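Multisubunit Na+/H+ antiporter, D subunit (Anoxybacillus flavithermus, PDB 6Z16) probably takes part in exchanging sodium ions for protons across the cell membrane, as one subunit of a multisubunit Mrp-type antiporter. Local coordinates at residues Thr282-Val287 with Ile305-Val310; Tyr293-Ile299 with Ser421-Ile425; Glu324-Tyr329 with Ile390-Ile395. All blocks are in the same frame, centred on the assembly; numbering follows the deposited sequence.

Helix 296-315 is common to contacts 1 and 2. In contact 1 its middle packs on helix 268-292, and in contact 2 its start meets helix 405-429. The two centres are 15 Å apart, with nearest atoms about 6 Å apart. Contact 3 joins the next helix, 320-351, to helix 390-401. It touches contact 1: Ala307 CB lies 3.7 Å from Tyr329 OH, and Val310 CG1 4.0 Å from Ile395 CD1. Contacts 2 and 3 stay separate, with centres 25 Å apart. A bound phosphatidylethanolamine lies about 9 Å from the Phe328 side chain in contact 3. In contact 1 such a lipid is about 12 Å from the Val287 side chain.

Contact 1: residues Thr282-Val287 with Ile305-Val310; sequences TIIIGV and IAAVGV
Gly286 and Ala306 mark the close crossing of an antiparallel helical hairpin in the membrane. Helices 268-292 and 296-315 follow each other in the chain. Their short segments run at 161°, with axes 7.4 Å apart. Small residues permit this: the CA atoms of Gly286 and Ala306 are 4.3 Å apart, and a CB on Gly286 would point at the other helix. Gly309 plays the same part from its side. Ile283 lies alongside it, with CG1 3.5 Å from Gly309 C and CD1 4.0 Å from Val310 CG2. Its CG1 branch stands beside the backbone N (chi1 -67°), which carries the CD1 end over to helix 296-315. Replacing it with an alanine would probably open a gap over Gly309 and deprive Val310 CG2 of an apolar neighbour. Thr282 presents its methyl, not its hydroxyl. CG2 lies 3.8 Å from Gly309 CA and 3.9 Å from Ile305 CG2. OG1 is instead hydrogen-bonded to Leu278 O in its own helix and to Phe223 N in the stretch between helices 203-219 and 229-234. Beyond the pair, Val310 rests on Tyr329 of helix 320-351, and Ile283 and Val287 reach Ser414 of helix 405-429. No hydrogen bond crosses between the segments. The contact is apolar: methyl and methylene groups pack against the backbone at the glycines and against one another.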
loop_
_atom_site.group_PDB
_atom_site.type_symbol
_atom_site.label_atom_id
_atom_site.label_comp_id
_atom_site.label_asym_id
_atom_site.label_seq_id
_atom_site.Cartn_x
_atom_site.Cartn_y
_atom_site.Cartn_z
ATOM N N THR D 282 -25.463 61.155 -38.928
ATOM C CA THR D 282 -24.053 60.986 -38.579
ATOM C C THR D 282 -23.171 61.962 -39.349
ATOM O O THR D 282 -22.272 62.592 -38.773
ATOM C CB THR D 282 -23.619 59.554 -38.867
ATOM O OG1 THR D 282 -24.566 58.649 -38.297
ATOM C CG2 THR D 282 -22.271 59.288 -38.247
ATOM N N ILE D 283 -23.431 62.100 -40.655
ATOM C CA ILE D 283 -22.701 63.042 -41.503
ATOM C C ILE D 283 -22.886 64.475 -41.015
ATOM O O ILE D 283 -21.916 65.244 -40.929
ATOM C CB ILE D 283 -23.146 62.881 -42.969
ATOM C CG1 ILE D 283 -22.720 61.528 -43.518
ATOM C CG2 ILE D 283 -22.588 63.967 -43.835
ATOM C CD1 ILE D 283 -23.360 61.189 -44.831
ATOM N N ILE D 284 -24.121 64.844 -40.657
ATOM C CA ILE D 284 -24.390 66.213 -40.216
ATOM C C ILE D 284 -23.703 66.510 -38.883
ATOM O O ILE D 284 -23.091 67.577 -38.720
ATOM C CB ILE D 284 -25.907 66.460 -40.161
ATOM C CG1 ILE D 284 -26.492 66.429 -41.571
ATOM C CG2 ILE D 284 -26.229 67.793 -39.531
ATOM C CD1 ILE D 284 -27.991 66.390 -41.601
ATOM N N ILE D 285 -23.749 65.564 -37.932
ATOM C CA ILE D 285 -23.048 65.726 -36.652
ATOM C C ILE D 285 -21.543 65.867 -36.862
ATOM O O ILE D 285 -20.896 66.742 -36.261
ATOM C CB ILE D 285 -23.380 64.548 -35.714
ATOM C CG1 ILE D 285 -24.816 64.641 -35.197
ATOM C CG2 ILE D 285 -22.407 64.460 -34.558
ATOM C CD1 ILE D 285 -25.068 65.845 -34.333
ATOM N N GLY D 286 -20.979 65.047 -37.757
ATOM C CA GLY D 286 -19.548 65.100 -38.012
ATOM C C GLY D 286 -19.092 66.409 -38.626
ATOM O O GLY D 286 -18.080 66.976 -38.207
ATOM N N VAL D 287 -19.852 66.931 -39.594
ATOM C CA VAL D 287 -19.414 68.173 -40.226
ATOM C C VAL D 287 -19.636 69.374 -39.310
ATOM O O VAL D 287 -18.838 70.318 -39.336
ATOM C CB VAL D 287 -20.069 68.367 -41.612
ATOM C CG1 VAL D 287 -19.672 67.241 -42.535
ATOM C CG2 VAL D 287 -21.577 68.478 -41.528
ATOM N N ILE D 305 -16.079 60.642 -37.536
ATOM C CA ILE D 305 -17.538 60.493 -37.447
ATOM C C ILE D 305 -18.204 60.736 -38.803
ATOM O O ILE D 305 -19.081 59.966 -39.230
ATOM C CB ILE D 305 -18.098 61.427 -36.360
ATOM C CG1 ILE D 305 -17.532 61.044 -34.998
ATOM C CG2 ILE D 305 -19.608 61.352 -36.308
ATOM C CD1 ILE D 305 -17.879 62.010 -33.912
ATOM N N ALA D 306 -17.747 61.763 -39.529
ATOM C CA ALA D 306 -18.318 62.075 -40.836
ATOM C C ALA D 306 -18.038 60.982 -41.864
ATOM O O ALA D 306 -18.933 60.607 -42.636
ATOM C CB ALA D 306 -17.785 63.418 -41.326
ATOM N N ALA D 307 -16.814 60.442 -41.878
ATOM C CA ALA D 307 -16.497 59.388 -42.836
ATOM C C ALA D 307 -17.231 58.093 -42.525
ATOM O O ALA D 307 -17.619 57.365 -43.454
ATOM C CB ALA D 307 -14.995 59.149 -42.869
ATOM N N VAL D 308 -17.460 57.804 -41.237
ATOM C CA VAL D 308 -18.282 56.652 -40.870
ATOM C C VAL D 308 -19.712 56.837 -41.365
ATOM O O VAL D 308 -20.326 55.897 -41.886
ATOM C CB VAL D 308 -18.208 56.396 -39.350
ATOM C CG1 VAL D 308 -19.207 55.360 -38.919
ATOM C CG2 VAL D 308 -16.837 55.882 -38.981
ATOM N N GLY D 309 -20.232 58.068 -41.283
ATOM C CA GLY D 309 -21.564 58.339 -41.813
ATOM C C GLY D 309 -21.670 58.145 -43.316
ATOM O O GLY D 309 -22.668 57.611 -43.812
ATOM N N VAL D 310 -20.634 58.554 -44.055
ATOM C CA VAL D 310 -20.617 58.357 -45.508
ATOM C C VAL D 310 -20.584 56.868 -45.855
ATOM O O VAL D 310 -21.280 56.408 -46.775
ATOM C CB VAL D 310 -19.429 59.113 -46.134
ATOM C CG1 VAL D 310 -19.349 58.865 -47.630
ATOM C CG2 VAL D 310 -19.548 60.593 -45.862
#

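Contact 2: residues Tyr293-Ile299 with Ser421-Ile425; sequences YNDMRYI and SVMKI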
loop_
_atom_site.group_PDB
_atom_site.type_symbol
_atom_site.label_atom_id
_atom_site.label_comp_id
_atom_site.label_asym_id
_atom_site.label_seq_id
_atom_site.Cartn_x
_atom_site.Cartn_y
_atom_site.Cartn_z
ATOM N N TYR D 293 -14.625 73.356 -34.066
ATOM C CA TYR D 293 -13.456 73.347 -33.194
ATOM C C TYR D 293 -12.233 73.994 -33.826
ATOM O O TYR D 293 -11.995 73.867 -35.028
ATOM C CB TYR D 293 -13.110 71.919 -32.772
ATOM C CG TYR D 293 -14.008 71.386 -31.690
ATOM C CD1 TYR D 293 -13.786 71.723 -30.363
ATOM C CD2 TYR D 293 -15.077 70.560 -31.990
ATOM C CE1 TYR D 293 -14.597 71.250 -29.367
ATOM C CE2 TYR D 293 -15.900 70.085 -31.000
ATOM C CZ TYR D 293 -15.651 70.430 -29.690
ATOM O OH TYR D 293 -16.462 69.956 -28.690
ATOM N N ASN D 294 -11.461 74.688 -32.992
ATOM C CA ASN D 294 -10.125 75.170 -33.321
ATOM C C ASN D 294 -9.063 74.327 -32.623
ATOM O O ASN D 294 -8.066 74.843 -32.116
ATOM C CB ASN D 294 -9.961 76.638 -32.949
ATOM C CG ASN D 294 -10.880 77.543 -33.730
ATOM O OD1 ASN D 294 -11.757 78.191 -33.163
ATOM N ND2 ASN D 294 -10.692 77.590 -35.041
ATOM N N ASP D 295 -9.289 73.017 -32.568
ATOM C CA ASP D 295 -8.416 72.076 -31.883
ATOM C C ASP D 295 -8.219 70.881 -32.805
ATOM O O ASP D 295 -9.202 70.332 -33.307
ATOM C CB ASP D 295 -9.039 71.649 -30.556
ATOM C CG ASP D 295 -8.057 70.990 -29.638
ATOM O OD1 ASP D 295 -6.884 70.884 -30.020
ATOM O OD2 ASP D 295 -8.454 70.577 -28.534
ATOM N N MET D 296 -6.959 70.476 -33.011
ATOM C CA MET D 296 -6.618 69.548 -34.094
ATOM C C MET D 296 -7.207 68.161 -33.872
ATOM O O MET D 296 -7.771 67.558 -34.802
ATOM C CB MET D 296 -5.100 69.445 -34.247
ATOM C CG MET D 296 -4.426 70.684 -34.772
ATOM S SD MET D 296 -2.678 70.463 -35.139
ATOM C CE MET D 296 -1.962 70.506 -33.504
ATOM N N ARG D 297 -7.081 67.643 -32.642
ATOM C CA ARG D 297 -7.570 66.306 -32.323
ATOM C C ARG D 297 -9.080 66.214 -32.493
ATOM O O ARG D 297 -9.579 65.241 -33.064
ATOM C CB ARG D 297 -7.156 65.919 -30.902
ATOM C CG ARG D 297 -5.662 65.694 -30.717
ATOM C CD ARG D 297 -5.282 65.584 -29.254
ATOM N NE ARG D 297 -5.642 64.343 -28.588
ATOM C CZ ARG D 297 -4.790 63.358 -28.343
ATOM N NH1 ARG D 297 -3.519 63.472 -28.693
ATOM N NH2 ARG D 297 -5.203 62.268 -27.720
ATOM N N TYR D 298 -9.814 67.250 -32.064
ATOM C CA TYR D 298 -11.264 67.265 -32.243
ATOM C C TYR D 298 -11.664 67.317 -33.706
ATOM O O TYR D 298 -12.666 66.702 -34.089
ATOM C CB TYR D 298 -11.890 68.442 -31.505
ATOM C CG TYR D 298 -12.004 68.242 -30.024
ATOM C CD1 TYR D 298 -12.957 67.381 -29.503
ATOM C CD2 TYR D 298 -11.197 68.936 -29.146
ATOM C CE1 TYR D 298 -13.081 67.194 -28.152
ATOM C CE2 TYR D 298 -11.318 68.759 -27.783
ATOM C CZ TYR D 298 -12.262 67.886 -27.295
ATOM O OH TYR D 298 -12.397 67.699 -25.943
ATOM N N ILE D 299 -10.890 68.026 -34.529
ATOM C CA ILE D 299 -11.167 68.086 -35.961
ATOM C C ILE D 299 -11.033 66.705 -36.585
ATOM O O ILE D 299 -11.926 66.253 -37.314
ATOM C CB ILE D 299 -10.248 69.120 -36.635
ATOM C CG1 ILE D 299 -10.632 70.524 -36.182
ATOM C CG2 ILE D 299 -10.344 69.033 -38.136
ATOM C CD1 ILE D 299 -9.603 71.565 -36.465
ATOM N N SER D 421 -12.252 72.156 -42.746
ATOM C CA SER D 421 -11.672 71.918 -41.420
ATOM C C SER D 421 -10.168 71.630 -41.496
ATOM O O SER D 421 -9.356 72.273 -40.798
ATOM C CB SER D 421 -12.411 70.771 -40.745
ATOM O OG SER D 421 -12.256 69.575 -41.481
ATOM N N VAL D 422 -9.768 70.693 -42.364
ATOM C CA VAL D 422 -8.340 70.374 -42.423
ATOM C C VAL D 422 -7.532 71.508 -43.061
ATOM O O VAL D 422 -6.383 71.764 -42.668
ATOM C CB VAL D 422 -8.116 69.028 -43.133
ATOM C CG1 VAL D 422 -8.723 67.926 -42.310
ATOM C CG2 VAL D 422 -8.729 69.031 -44.505
ATOM N N MET D 423 -8.121 72.258 -43.989
ATOM C CA MET D 423 -7.395 73.374 -44.558
ATOM C C MET D 423 -7.374 74.565 -43.615
ATOM O O MET D 423 -6.488 75.407 -43.732
ATOM C CB MET D 423 -8.005 73.756 -45.902
ATOM C CG MET D 423 -7.085 74.556 -46.793
ATOM S SD MET D 423 -5.620 73.585 -47.164
ATOM C CE MET D 423 -6.354 72.280 -48.138
ATOM N N LYS D 424 -8.315 74.639 -42.675
ATOM C CA LYS D 424 -8.206 75.593 -41.582
ATOM C C LYS D 424 -6.981 75.306 -40.738
ATOM O O LYS D 424 -6.247 76.238 -40.366
ATOM C CB LYS D 424 -9.472 75.543 -40.732
ATOM C CG LYS D 424 -9.445 76.392 -39.483
ATOM C CD LYS D 424 -10.789 76.328 -38.792
ATOM C CE LYS D 424 -11.028 74.954 -38.210
ATOM N NZ LYS D 424 -12.301 74.902 -37.457
ATOM N N ILE D 425 -6.724 74.015 -40.464
ATOM C CA ILE D 425 -5.481 73.629 -39.778
ATOM C C ILE D 425 -4.260 74.067 -40.580
ATOM O O ILE D 425 -3.332 74.685 -40.040
ATOM C CB ILE D 425 -5.432 72.114 -39.511
ATOM C CG1 ILE D 425 -6.547 71.667 -38.582
ATOM C CG2 ILE D 425 -4.106 71.736 -38.879
ATOM C CD1 ILE D 425 -6.649 70.168 -38.480
#
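Lys424 reaches across to Tyr293, and its NZ donates a hydrogen bond of 2.7 Å to Tyr293 O. That carbonyl belongs to the short loop 293-295, which connects transmembrane helix 268-292 to helix 296-315. NZ approaches at a C=O...NZ angle of 146°, tilted 34° from the carbonyl plane. The lysine chain is extended except for a bend at chi3 (69°), which turns its amino end to the loop. Asn294 crosses the lysine at about a right angle, with ND2 4.0 Å from Lys424 CD. Beside this polar end lies an apolar patch. Ile299 and Ile425 meet tip to tip, with Ile299 CD1 3.7 Å from Ile425 CG1. Met296 SD adds a contact of 4.2 Å to Ile425 CG2. Ile299 CD1 also lies 4.1 Å from Lys424 CE, so the isoleucine flanks the lysine's aliphatic part. Ser421 meets the same isoleucine through carbon, its CB 3.8 Å from Ile299 CG2. Further out, the Tyr293 ring has Tyr298 CB over one face, near the rim. The Tyr298 ring in turn stacks with Tyr234. Phe373 of helix 367-381 packs on Ile425, and Ile605 of a neighbouring subunit packs on Tyr293. The hydroxyl of Ser421 stays within its own helix, where OG is hydrogen-bonded to Val418 O.

Contact 3: residues Glu324-Tyr329 with Ile390-Ile395; sequences EGTIFY and IGKLLI
Phe328 receives a methyl of Ile390 over one face of its ring. This is a CH-pi contact: Ile390 CG2 lies 4.3 Å from the ring centroid, 20° off the normal and displaced toward the rim. The torsion of Ile390 explains it. Its CG1 is anti to the backbone N (chi1 -163°), which puts CG2 between N and the carbonyl carbon, on the side of the phenyl ring. The same ring has Glu324 OE2 in plane at its edge. Glu324 stretches out from its helix, and OE2 forms a salt bridge with Arg467 NE. Leu394 lies across the glutamate stem, with CD1 3.9 Å from Glu324 CG. The glutamate thus has an apolar neighbour along its stem and a charged partner at its end. Between these side chains the backbones come close at two glycines. Gly325 and Gly391 have their CA atoms 4.0 Å apart, and a CB on either would point at the other helix. This is a glycine-mediated crossing of helices 320-351 and 390-401, whose segments 324-329 and 390-395 run antiparallel, at 158°. Helix 390-401 follows the break after helix 367-381, consistent with the discontinuous helices of antiporter-like subunits in complex I. Leu394 CB rests 3.8 Å from Gly325 CA. Ile395 CG1, set beside the backbone N and anti to the carbonyl carbon, comes 4.0 Å from Gly325 C and brings CD1 near the same carbonyl. Tyr329 CD1 lies 4.4 Å from Lys392 N. Lys392 points its chain elsewhere, and NZ is hydrogen-bonded to Ala381 O. Leu95 of a neighbouring subunit packs on both Glu324 and Ile390.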
loop_
_atom_site.group_PDB
_atom_site.type_symbol
_atom_site.label_atom_id
_atom_site.label_comp_id
_atom_site.label_asym_id
_atom_site.label_seq_id
_atom_site.Cartn_x
_atom_site.Cartn_y
_atom_site.Cartn_z
ATOM N N GLU D 324 -19.313 48.922 -53.801
ATOM C CA GLU D 324 -17.957 49.104 -54.300
ATOM C C GLU D 324 -17.361 50.420 -53.820
ATOM O O GLU D 324 -16.214 50.460 -53.343
ATOM C CB GLU D 324 -17.992 49.027 -55.820
ATOM C CG GLU D 324 -16.659 48.999 -56.480
ATOM C CD GLU D 324 -16.782 48.740 -57.958
ATOM O OE1 GLU D 324 -17.924 48.639 -58.453
ATOM O OE2 GLU D 324 -15.738 48.620 -58.625
ATOM N N GLY D 325 -18.156 51.491 -53.875
ATOM C CA GLY D 325 -17.690 52.782 -53.409
ATOM C C GLY D 325 -17.407 52.818 -51.921
ATOM O O GLY D 325 -16.416 53.412 -51.486
ATOM N N THR D 326 -18.245 52.157 -51.120
ATOM C CA THR D 326 -17.969 52.181 -49.689
ATOM C C THR D 326 -16.810 51.267 -49.297
ATOM O O THR D 326 -16.139 51.562 -48.308
ATOM C CB THR D 326 -19.229 51.865 -48.868
ATOM O OG1 THR D 326 -18.951 52.065 -47.478
ATOM C CG2 THR D 326 -19.705 50.459 -49.064
ATOM N N ILE D 327 -16.496 50.230 -50.087
ATOM C CA ILE D 327 -15.289 49.440 -49.822
ATOM C C ILE D 327 -14.026 50.257 -50.098
ATOM O O ILE D 327 -13.092 50.280 -49.272
ATOM C CB ILE D 327 -15.308 48.129 -50.629
ATOM C CG1 ILE D 327 -16.371 47.188 -50.083
ATOM C CG2 ILE D 327 -13.978 47.423 -50.554
ATOM C CD1 ILE D 327 -16.658 46.031 -50.978
ATOM N N PHE D 328 -13.981 50.938 -51.260
ATOM C CA PHE D 328 -12.854 51.824 -51.577
ATOM C C PHE D 328 -12.672 52.911 -50.517
ATOM O O PHE D 328 -11.550 53.151 -50.029
ATOM C CB PHE D 328 -13.043 52.485 -52.946
ATOM C CG PHE D 328 -12.691 51.617 -54.118
ATOM C CD1 PHE D 328 -11.372 51.358 -54.421
ATOM C CD2 PHE D 328 -13.666 51.144 -54.971
ATOM C CE1 PHE D 328 -11.035 50.587 -55.508
ATOM C CE2 PHE D 328 -13.342 50.377 -56.061
ATOM C CZ PHE D 328 -12.025 50.098 -56.331
ATOM N N TYR D 329 -13.779 53.549 -50.127
ATOM C CA TYR D 329 -13.720 54.619 -49.144
ATOM C C TYR D 329 -13.329 54.092 -47.770
ATOM O O TYR D 329 -12.615 54.778 -47.032
ATOM C CB TYR D 329 -15.068 55.337 -49.096
ATOM C CG TYR D 329 -15.040 56.648 -48.365
ATOM C CD1 TYR D 329 -14.537 57.785 -48.972
ATOM C CD2 TYR D 329 -15.492 56.748 -47.066
ATOM C CE1 TYR D 329 -14.497 58.986 -48.307
ATOM C CE2 TYR D 329 -15.457 57.946 -46.393
ATOM C CZ TYR D 329 -14.958 59.061 -47.018
ATOM O OH TYR D 329 -14.918 60.266 -46.358
ATOM N N ILE D 390 -12.576 57.953 -55.901
ATOM C CA ILE D 390 -13.391 56.988 -56.625
ATOM C C ILE D 390 -14.460 56.376 -55.726
ATOM O O ILE D 390 -15.541 56.016 -56.211
ATOM C CB ILE D 390 -12.475 55.932 -57.281
ATOM C CG1 ILE D 390 -13.210 55.164 -58.375
ATOM C CG2 ILE D 390 -11.889 54.978 -56.269
ATOM C CD1 ILE D 390 -13.499 55.997 -59.598
ATOM N N GLY D 391 -14.228 56.348 -54.413
ATOM C CA GLY D 391 -15.197 55.857 -53.461
ATOM C C GLY D 391 -16.414 56.747 -53.372
ATOM O O GLY D 391 -17.536 56.286 -53.618
ATOM N N LYS D 392 -16.208 58.032 -53.065
ATOM C CA LYS D 392 -17.347 58.934 -53.015
ATOM C C LYS D 392 -17.920 59.209 -54.398
ATOM O O LYS D 392 -19.107 59.515 -54.496
ATOM C CB LYS D 392 -16.998 60.251 -52.327
ATOM C CG LYS D 392 -16.145 61.198 -53.124
ATOM C CD LYS D 392 -15.994 62.518 -52.392
ATOM C CE LYS D 392 -15.225 63.515 -53.229
ATOM N NZ LYS D 392 -15.087 64.814 -52.537
ATOM N N LEU D 393 -17.131 59.041 -55.464
ATOM C CA LEU D 393 -17.670 59.145 -56.814
ATOM C C LEU D 393 -18.675 58.037 -57.090
ATOM O O LEU D 393 -19.767 58.292 -57.609
ATOM C CB LEU D 393 -16.540 59.097 -57.835
ATOM C CG LEU D 393 -17.012 59.211 -59.284
ATOM C CD1 LEU D 393 -17.552 60.594 -59.549
ATOM C CD2 LEU D 393 -15.911 58.860 -60.258
ATOM N N LEU D 394 -18.337 56.799 -56.719
ATOM C CA LEU D 394 -19.271 55.698 -56.923
ATOM C C LEU D 394 -20.461 55.771 -55.975
ATOM O O LEU D 394 -21.565 55.361 -56.351
ATOM C CB LEU D 394 -18.550 54.361 -56.777
ATOM C CG LEU D 394 -17.602 53.966 -57.904
ATOM C CD1 LEU D 394 -16.820 52.736 -57.515
ATOM C CD2 LEU D 394 -18.389 53.695 -59.160
ATOM N N ILE D 395 -20.272 56.318 -54.770
ATOM C CA ILE D 395 -21.395 56.507 -53.849
ATOM C C ILE D 395 -22.381 57.535 -54.401
ATOM O O ILE D 395 -23.598 57.302 -54.414
ATOM C CB ILE D 395 -20.884 56.898 -52.450
ATOM C CG1 ILE D 395 -20.171 55.725 -51.784
ATOM C CG2 ILE D 395 -22.007 57.353 -51.560
ATOM C CD1 ILE D 395 -19.402 56.110 -50.535
#